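Local coordinates for protein S-adenosylmethionine dependent methyltransferase (PDB 3BKW) that probably transfers a methyl group from S-adenosylmethionine to an acceptor substrate, at residues 38-42 against 43-47; 59-63 against 64-68; 190-193 against 194-198. All blocks are in the same frame, centred on the assembly; numbering follows the deposited sequence.

How the contacts relate
From the N terminus, contact 1 (38-42 against 43-47) comes first. It turns the chain between helix 32-38 and strand 46-50. Contact 2 (59-63 against 64-68) follows and ends helix 56-63 before strand 68-73. The two are in series, neither nested nor crossed, with centres about 8 Å apart. They touch: G44 N lies 2.8 Å from G65 O, and I47 N lies 2.8 Å from Y68 O, both probable hydrogen bonds. Together they frame one end of a beta-alpha-beta unit. Contact 3 (190-193 against 194-198) stands apart. It joins strand 189-191 to helix 194-203, with its centre about 31 Å from that of contact 2.

Contact 1 (38-42 against 43-47); sequences MLPEV and GGLRI. With EDO (1,2-ethanediol), chain I.
V42 and L45 close a tight local turn, which leads from the loop after helix 32-38 into strand 46-50. L45 N donates to V42 O at 3.1 Å, with an N-H...O angle of 162°. This is a type II beta turn, with G43 and G44 at its corners. G44 has positive phi, which suits glycine. E41 braces the turn from the side. Its CG is anti to the backbone N (chi1 170°) and the chain then bends at chi2, which brings the carboxylate back to the main chain. OE2 accepts from G43 N at 3.0 Å, on its anti side and slightly out of the carboxylate plane. The turn delivers the chain to the first strand of the Rossmann-like sheet of the methyltransferase fold. L45 folds back over the loop it has just left. Its CD1 lies 3.3 Å from E41 O and 3.9 Å from P40 CG. With an alanine in place of this leucine, the turn bond would remain, but a gap would probably open beside the P40 ring and E41 O. V42 is buried, and its CB meets I47 CD1 at 4.0 Å. V42 and I47 also touch helix 56-63, through W60 and through F57 and A61 respectively. A 1,2-ethanediol, probably from the crystallisation liquor, donates from its O2 to P40 O at 2.8 Å. Its C2 rests 3.8 Å from V42 CG2.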
loop_
_atom_site.group_PDB
_atom_site.type_symbol
_atom_site.label_atom_id
_atom_site.label_comp_id
_atom_site.label_asym_id
_atom_site.label_seq_id
_atom_site.Cartn_x
_atom_site.Cartn_y
_atom_site.Cartn_z
HETATM N N MSE A 38 6.809 13.341 -6.499
HETATM C CA MSE A 38 7.402 12.009 -6.412
HETATM C C MSE A 38 8.463 11.732 -7.468
HETATM O O MSE A 38 9.253 10.795 -7.326
HETATM C CB MSE A 38 6.293 10.973 -6.487
HETATM C CG MSE A 38 5.339 11.056 -5.321
HETATM SE SE MSE A 38 3.716 10.076 -5.611
HETATM C CE MSE A 38 4.449 8.322 -6.013
ATOM N N LEU A 39 8.513 12.562 -8.507
ATOM C CA LEU A 39 9.476 12.388 -9.579
ATOM C C LEU A 39 10.874 12.726 -9.120
ATOM O O LEU A 39 11.046 13.535 -8.213
ATOM C CB LEU A 39 9.164 13.332 -10.743
ATOM C CG LEU A 39 7.828 13.172 -11.460
ATOM C CD1 LEU A 39 7.660 14.358 -12.431
ATOM C CD2 LEU A 39 7.768 11.807 -12.172
ATOM N N PRO A 40 11.887 12.112 -9.750
ATOM C CA PRO A 40 13.240 12.559 -9.488
ATOM C C PRO A 40 13.435 13.902 -10.224
ATOM O O PRO A 40 12.567 14.298 -11.008
ATOM C CB PRO A 40 14.076 11.473 -10.163
ATOM C CG PRO A 40 13.230 11.065 -11.317
ATOM C CD PRO A 40 11.865 11.037 -10.764
ATOM N N GLU A 41 14.540 14.596 -9.970
ATOM C CA GLU A 41 14.873 15.769 -10.779
ATOM C C GLU A 41 14.988 15.292 -12.249
ATOM O O GLU A 41 15.756 14.384 -12.543
ATOM C CB GLU A 41 16.174 16.409 -10.285
ATOM C CG GLU A 41 16.738 17.499 -11.197
ATOM C CD GLU A 41 15.772 18.635 -11.444
ATOM O OE1 GLU A 41 15.271 19.208 -10.450
ATOM O OE2 GLU A 41 15.535 18.951 -12.628
ATOM N N VAL A 42 14.215 15.900 -13.145
ATOM C CA VAL A 42 14.153 15.455 -14.551
ATOM C C VAL A 42 15.243 16.033 -15.444
ATOM O O VAL A 42 15.407 15.570 -16.572
ATOM C CB VAL A 42 12.745 15.671 -15.197
ATOM C CG1 VAL A 42 11.645 14.899 -14.408
ATOM C CG2 VAL A 42 12.398 17.159 -15.349
ATOM N N GLY A 43 15.996 17.024 -14.946
ATOM C CA GLY A 43 17.048 17.654 -15.714
ATOM C C GLY A 43 18.102 16.662 -16.172
ATOM O O GLY A 43 18.664 15.928 -15.351
ATOM N N GLY A 44 18.297 16.603 -17.488
ATOM C CA GLY A 44 19.280 15.743 -18.117
ATOM C C GLY A 44 18.881 14.289 -18.265
ATOM O O GLY A 44 19.675 13.495 -18.800
ATOM N N LEU A 45 17.654 13.923 -17.863
ATOM C CA LEU A 45 17.241 12.521 -17.898
ATOM C C LEU A 45 16.662 12.093 -19.230
ATOM O O LEU A 45 16.131 12.901 -19.987
ATOM C CB LEU A 45 16.196 12.201 -16.808
ATOM C CG LEU A 45 16.551 12.428 -15.337
ATOM C CD1 LEU A 45 15.458 11.767 -14.472
ATOM C CD2 LEU A 45 17.940 11.884 -14.985
ATOM N N ARG A 46 16.777 10.792 -19.474
ATOM C CA ARG A 46 16.156 10.108 -20.594
ATOM C C ARG A 46 14.866 9.563 -19.983
ATOM O O ARG A 46 14.915 8.838 -18.979
ATOM C CB ARG A 46 17.026 8.984 -21.087
ATOM C CG ARG A 46 18.410 9.459 -21.569
ATOM C CD ARG A 46 19.312 8.273 -21.761
ATOM N NE ARG A 46 19.570 7.629 -20.472
ATOM C CZ ARG A 46 20.051 6.398 -20.310
ATOM N NH1 ARG A 46 20.401 5.628 -21.339
ATOM N NH2 ARG A 46 20.204 5.934 -19.083
ATOM N N ILE A 47 13.727 9.927 -20.575
ATOM C CA ILE A 47 12.413 9.614 -20.016
ATOM C C ILE A 47 11.496 8.946 -21.022
ATOM O O ILE A 47 11.490 9.319 -22.201
ATOM C CB ILE A 47 11.727 10.922 -19.529
ATOM C CG1 ILE A 47 12.632 11.700 -18.560
ATOM C CG2 ILE A 47 10.353 10.621 -18.871
ATOM C CD1 ILE A 47 12.075 13.050 -18.079
HETATM C C1 EDO I . 11.047 19.236 -11.171
HETATM O O1 EDO I . 11.410 20.400 -11.920
HETATM C C2 EDO I . 11.814 18.048 -11.741
HETATM O O2 EDO I . 11.294 16.788 -11.280
#

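Contact 2 (59-63 against 64-68); sequences RWAHE and HGASY
H64 grips W60 O twice at the end of helix 56-63. The ring donates from ND1 to W60 O at 2.8 Å, with an N-H...O angle of 156°. The oxygen lies close to the H64 ring plane. The backbone H64 N donates to W60 O as well, at 3.0 Å, and the two donors come from opposite faces of the carbonyl plane. The bond from ND1 fixes the rotation of the imidazole, and as donor ND1 must carry a proton. Two further backbone bonds follow. A66 N donates to A61 O at 3.0 Å, and G65 N donates to H62 O at 3.0 Å.

The H64 ring also packs over one face of W60. The indole has CG anti to the backbone N (chi1 175°), beside its own carbonyl carbon, which carries it under the imidazole. The result is an offset stack on the five-membered ring, with centroids 3.9 Å apart and planes at 25°. H64 CE1 sits over W60 NE1 at 3.1 Å. W32 meets W60 edge-to-face. On the inner side, A61 CB touches A66 CB at 4.1 Å, and A66 also packs on I47 of strand 46-50. H62 joins the loop through a water. This water bonds to H62 ND1 in the plane of the ring and donates to A66 O at 2.7 Å.

G65 has positive phi, a conformation in which a CB would collide with the carbonyl oxygen of H64. It is the C-prime residue of a Schellman motif, which ends this helix and turns the chain toward strand 68-73 in the beta-alpha-beta unit.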
loop_
_atom_site.group_PDB
_atom_site.type_symbol
_atom_site.label_atom_id
_atom_site.label_comp_id
_atom_site.label_asym_id
_atom_site.label_seq_id
_atom_site.Cartn_x
_atom_site.Cartn_y
_atom_site.Cartn_z
ATOM N N ARG A 59 5.963 17.388 -22.813
ATOM C CA ARG A 59 6.328 18.796 -22.921
ATOM C C ARG A 59 6.800 19.385 -21.596
ATOM O O ARG A 59 7.772 20.129 -21.582
ATOM C CB ARG A 59 5.209 19.642 -23.529
ATOM C CG ARG A 59 4.999 19.356 -25.015
ATOM C CD ARG A 59 3.999 20.302 -25.652
ATOM N NE ARG A 59 2.648 20.101 -25.148
ATOM C CZ ARG A 59 1.858 19.068 -25.451
ATOM N NH1 ARG A 59 2.253 18.112 -26.282
ATOM N NH2 ARG A 59 0.645 18.996 -24.913
ATOM N N TRP A 60 6.130 19.045 -20.497
ATOM C CA TRP A 60 6.567 19.497 -19.162
ATOM C C TRP A 60 8.002 19.038 -18.887
ATOM O O TRP A 60 8.838 19.829 -18.453
ATOM C CB TRP A 60 5.607 19.010 -18.053
ATOM C CG TRP A 60 6.077 19.353 -16.663
ATOM C CD1 TRP A 60 5.787 20.483 -15.973
ATOM C CD2 TRP A 60 6.958 18.580 -15.825
ATOM N NE1 TRP A 60 6.417 20.460 -14.755
ATOM C CE2 TRP A 60 7.162 19.321 -14.644
ATOM C CE3 TRP A 60 7.602 17.349 -15.972
ATOM C CZ2 TRP A 60 7.959 18.850 -13.585
ATOM C CZ3 TRP A 60 8.401 16.873 -14.927
ATOM C CH2 TRP A 60 8.581 17.637 -13.752
ATOM N N ALA A 61 8.277 17.764 -19.150
ATOM C CA ALA A 61 9.598 17.188 -18.901
ATOM C C ALA A 61 10.671 17.867 -19.741
ATOM O O ALA A 61 11.764 18.172 -19.234
ATOM C CB ALA A 61 9.590 15.688 -19.156
ATOM N N HIS A 62 10.371 18.091 -21.020
ATOM C CA HIS A 62 11.284 18.810 -21.909
ATOM C C HIS A 62 11.527 20.240 -21.395
ATOM O O HIS A 62 12.675 20.676 -21.282
ATOM C CB HIS A 62 10.754 18.857 -23.346
ATOM C CG HIS A 62 11.669 19.579 -24.290
ATOM N ND1 HIS A 62 12.761 18.973 -24.873
ATOM C CD2 HIS A 62 11.691 20.870 -24.699
ATOM C CE1 HIS A 62 13.393 19.851 -25.633
ATOM N NE2 HIS A 62 12.762 21.008 -25.550
ATOM N N GLU A 63 10.453 20.945 -21.052
ATOM C CA GLU A 63 10.575 22.303 -20.480
ATOM C C GLU A 63 11.475 22.344 -19.237
ATOM O O GLU A 63 12.200 23.330 -19.033
ATOM C CB GLU A 63 9.208 22.872 -20.117
ATOM C CG GLU A 63 8.337 23.226 -21.288
ATOM C CD GLU A 63 6.847 23.340 -20.932
ATOM O OE1 GLU A 63 6.496 23.492 -19.732
ATOM O OE2 GLU A 63 6.018 23.284 -21.873
ATOM N N HIS A 64 11.457 21.272 -18.442
ATOM C CA HIS A 64 12.255 21.159 -17.217
ATOM C C HIS A 64 13.621 20.478 -17.390
ATOM O O HIS A 64 14.233 20.021 -16.417
ATOM C CB HIS A 64 11.390 20.564 -16.097
ATOM C CG HIS A 64 10.317 21.499 -15.647
ATOM N ND1 HIS A 64 9.164 21.719 -16.371
ATOM C CD2 HIS A 64 10.253 22.325 -14.577
ATOM C CE1 HIS A 64 8.428 22.628 -15.755
ATOM N NE2 HIS A 64 9.061 23.004 -14.658
ATOM N N GLY A 65 14.099 20.419 -18.634
ATOM C CA GLY A 65 15.450 20.012 -18.942
ATOM C C GLY A 65 15.746 18.574 -19.261
ATOM O O GLY A 65 16.924 18.214 -19.296
ATOM N N ALA A 66 14.722 17.757 -19.518
ATOM C CA ALA A 66 14.938 16.358 -19.897
ATOM C C ALA A 66 15.768 16.276 -21.179
ATOM O O ALA A 66 15.494 17.014 -22.135
ATOM C CB ALA A 66 13.596 15.623 -20.088
ATOM N N SER A 67 16.798 15.425 -21.188
ATOM C CA SER A 67 17.660 15.271 -22.373
ATOM C C SER A 67 16.919 14.629 -23.532
ATOM O O SER A 67 17.144 14.993 -24.684
ATOM C CB SER A 67 18.953 14.487 -22.072
ATOM O OG SER A 67 18.695 13.144 -21.710
ATOM N N TYR A 68 16.034 13.685 -23.223
ATOM C CA TYR A 68 15.286 12.955 -24.228
ATOM C C TYR A 68 13.989 12.418 -23.634
ATOM O O TYR A 68 14.001 11.901 -22.524
ATOM C CB TYR A 68 16.137 11.798 -24.756
ATOM C CG TYR A 68 15.401 10.836 -25.671
ATOM C CD1 TYR A 68 14.869 11.281 -26.882
ATOM C CD2 TYR A 68 15.241 9.480 -25.332
ATOM C CE1 TYR A 68 14.180 10.405 -27.744
ATOM C CE2 TYR A 68 14.553 8.587 -26.197
ATOM C CZ TYR A 68 14.031 9.068 -27.395
ATOM O OH TYR A 68 13.361 8.231 -28.259
HETATM O O HOH W 1 13.624 16.521 -24.024
#

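Contact 3 (190-193 against 194-198); sequences HHRT and VGTTL. With EDO (1,2-ethanediol), chain C; EDO (1,2-ethanediol), chain D.
T193 holds OG1 between its backbone N and carbonyl carbon (chi1 67°), which points the hydroxyl at the first turn of helix 194-203. T196 has OG1 anti to its carbonyl carbon (chi1 -67°), which turns its hydroxyl back toward T193 OG1. The two OG1 atoms of T193 and T196 lie 3.0 Å apart, and the side chains cross at about a right angle. E175 OE2 ties this corner together, bonding to T196 OG1 and T193 N. T197 N donates to T193 O at 3.1 Å in a nearly straight bond of 169°.

T197 OG1 has partners beside the helix. A water bonds to it and donates to R192 O at 2.8 Å. A 1,2-ethanediol, probably from the crystallisation liquor, has its O1 2.7 Å from T197 OG1. The same O1 accepts from R192 NE at 2.8 Å, near the guanidinium plane. R192 NH2 reaches V120 O. The aliphatic part of R192 runs across T196, with R192 CB 4.1 Å from T196 CG2.

Within the first turn, G195 N donates to E213 OE2 of the second subunit; further along, L198 packs on L198 of that subunit. T193 is the N-cap residue of helix 194-203, at the junction of strand 189-191 with a helix that takes part in the dimer interface.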
loop_
_atom_site.group_PDB
_atom_site.type_symbol
_atom_site.label_atom_id
_atom_site.label_comp_id
_atom_site.label_asym_id
_atom_site.label_seq_id
_atom_site.Cartn_x
_atom_site.Cartn_y
_atom_site.Cartn_z
ATOM N N HIS A 190 -8.619 -3.208 -14.858
ATOM C CA HIS A 190 -8.183 -4.396 -14.133
ATOM C C HIS A 190 -7.994 -4.071 -12.689
ATOM O O HIS A 190 -7.090 -3.330 -12.309
ATOM C CB HIS A 190 -6.919 -4.932 -14.791
ATOM C CG HIS A 190 -7.181 -5.361 -16.194
ATOM N ND1 HIS A 190 -7.711 -6.594 -16.507
ATOM C CD2 HIS A 190 -7.152 -4.660 -17.349
ATOM C CE1 HIS A 190 -7.906 -6.663 -17.809
ATOM N NE2 HIS A 190 -7.573 -5.503 -18.344
ATOM N N HIS A 191 -8.900 -4.628 -11.884
ATOM C CA HIS A 191 -8.896 -4.420 -10.467
ATOM C C HIS A 191 -7.834 -5.287 -9.832
ATOM O O HIS A 191 -7.855 -6.516 -9.974
ATOM C CB HIS A 191 -10.254 -4.728 -9.847
ATOM C CG HIS A 191 -10.253 -4.610 -8.363
ATOM N ND1 HIS A 191 -10.068 -3.409 -7.704
ATOM C CD2 HIS A 191 -10.393 -5.549 -7.404
ATOM C CE1 HIS A 191 -10.101 -3.628 -6.401
ATOM N NE2 HIS A 191 -10.292 -4.915 -6.192
ATOM N N ARG A 192 -6.888 -4.623 -9.165
ATOM C CA ARG A 192 -5.807 -5.275 -8.434
ATOM C C ARG A 192 -5.668 -4.490 -7.150
ATOM O O ARG A 192 -5.668 -3.249 -7.188
ATOM C CB ARG A 192 -4.490 -5.222 -9.209
ATOM C CG ARG A 192 -4.425 -6.176 -10.399
ATOM C CD ARG A 192 -3.130 -6.019 -11.191
ATOM N NE ARG A 192 -3.133 -4.842 -12.076
ATOM C CZ ARG A 192 -3.328 -4.836 -13.408
ATOM N NH1 ARG A 192 -3.495 -5.955 -14.112
ATOM N NH2 ARG A 192 -3.277 -3.666 -14.049
ATOM N N THR A 193 -5.487 -5.198 -6.035
ATOM C CA THR A 193 -5.339 -4.540 -4.731
ATOM C C THR A 193 -3.982 -3.810 -4.674
ATOM O O THR A 193 -3.092 -4.069 -5.494
ATOM C CB THR A 193 -5.427 -5.576 -3.582
ATOM O OG1 THR A 193 -4.291 -6.446 -3.637
ATOM C CG2 THR A 193 -6.747 -6.402 -3.636
ATOM N N VAL A 194 -3.824 -2.903 -3.709
ATOM C CA VAL A 194 -2.543 -2.191 -3.516
ATOM C C VAL A 194 -1.416 -3.222 -3.301
ATOM O O VAL A 194 -0.352 -3.119 -3.901
ATOM C CB VAL A 194 -2.575 -1.192 -2.320
ATOM C CG1 VAL A 194 -1.218 -0.477 -2.158
ATOM C CG2 VAL A 194 -3.703 -0.154 -2.475
ATOM N N GLY A 195 -1.651 -4.217 -2.447
ATOM C CA GLY A 195 -0.644 -5.265 -2.200
ATOM C C GLY A 195 -0.234 -6.003 -3.457
ATOM O O GLY A 195 0.947 -6.217 -3.686
ATOM N N THR A 196 -1.209 -6.369 -4.282
ATOM C CA THR A 196 -0.910 -7.065 -5.542
ATOM C C THR A 196 0.002 -6.217 -6.432
ATOM O O THR A 196 0.979 -6.701 -6.972
ATOM C CB THR A 196 -2.196 -7.430 -6.273
ATOM O OG1 THR A 196 -2.903 -8.418 -5.501
ATOM C CG2 THR A 196 -1.907 -7.976 -7.690
ATOM N N THR A 197 -0.327 -4.941 -6.589
ATOM C CA THR A 197 0.485 -4.031 -7.399
ATOM C C THR A 197 1.901 -3.907 -6.870
ATOM O O THR A 197 2.865 -3.994 -7.623
ATOM C CB THR A 197 -0.187 -2.642 -7.456
ATOM O OG1 THR A 197 -1.444 -2.788 -8.110
ATOM C CG2 THR A 197 0.671 -1.562 -8.155
ATOM N N LEU A 198 2.022 -3.685 -5.563
ATOM C CA LEU A 198 3.340 -3.519 -4.952
ATOM C C LEU A 198 4.165 -4.799 -4.981
ATOM O O LEU A 198 5.366 -4.770 -5.286
ATOM C CB LEU A 198 3.223 -2.988 -3.530
ATOM C CG LEU A 198 2.538 -1.617 -3.388
ATOM C CD1 LEU A 198 2.458 -1.242 -1.902
ATOM C CD2 LEU A 198 3.194 -0.527 -4.200
HETATM C C1 EDO C . -2.556 -1.384 -11.018
HETATM O O1 EDO C . -1.977 -2.675 -10.734
HETATM C C2 EDO C . -4.078 -1.378 -10.805
HETATM O O2 EDO C . -4.778 -1.971 -11.897
HETATM C C1 EDO D . -6.140 -8.797 -12.751
HETATM O O1 EDO D . -6.862 -7.703 -12.192
HETATM C C2 EDO D . -6.216 -8.715 -14.270
HETATM O O2 EDO D . -7.583 -8.736 -14.729
HETATM O O HOH W 2 -3.547 -1.395 -7.101
#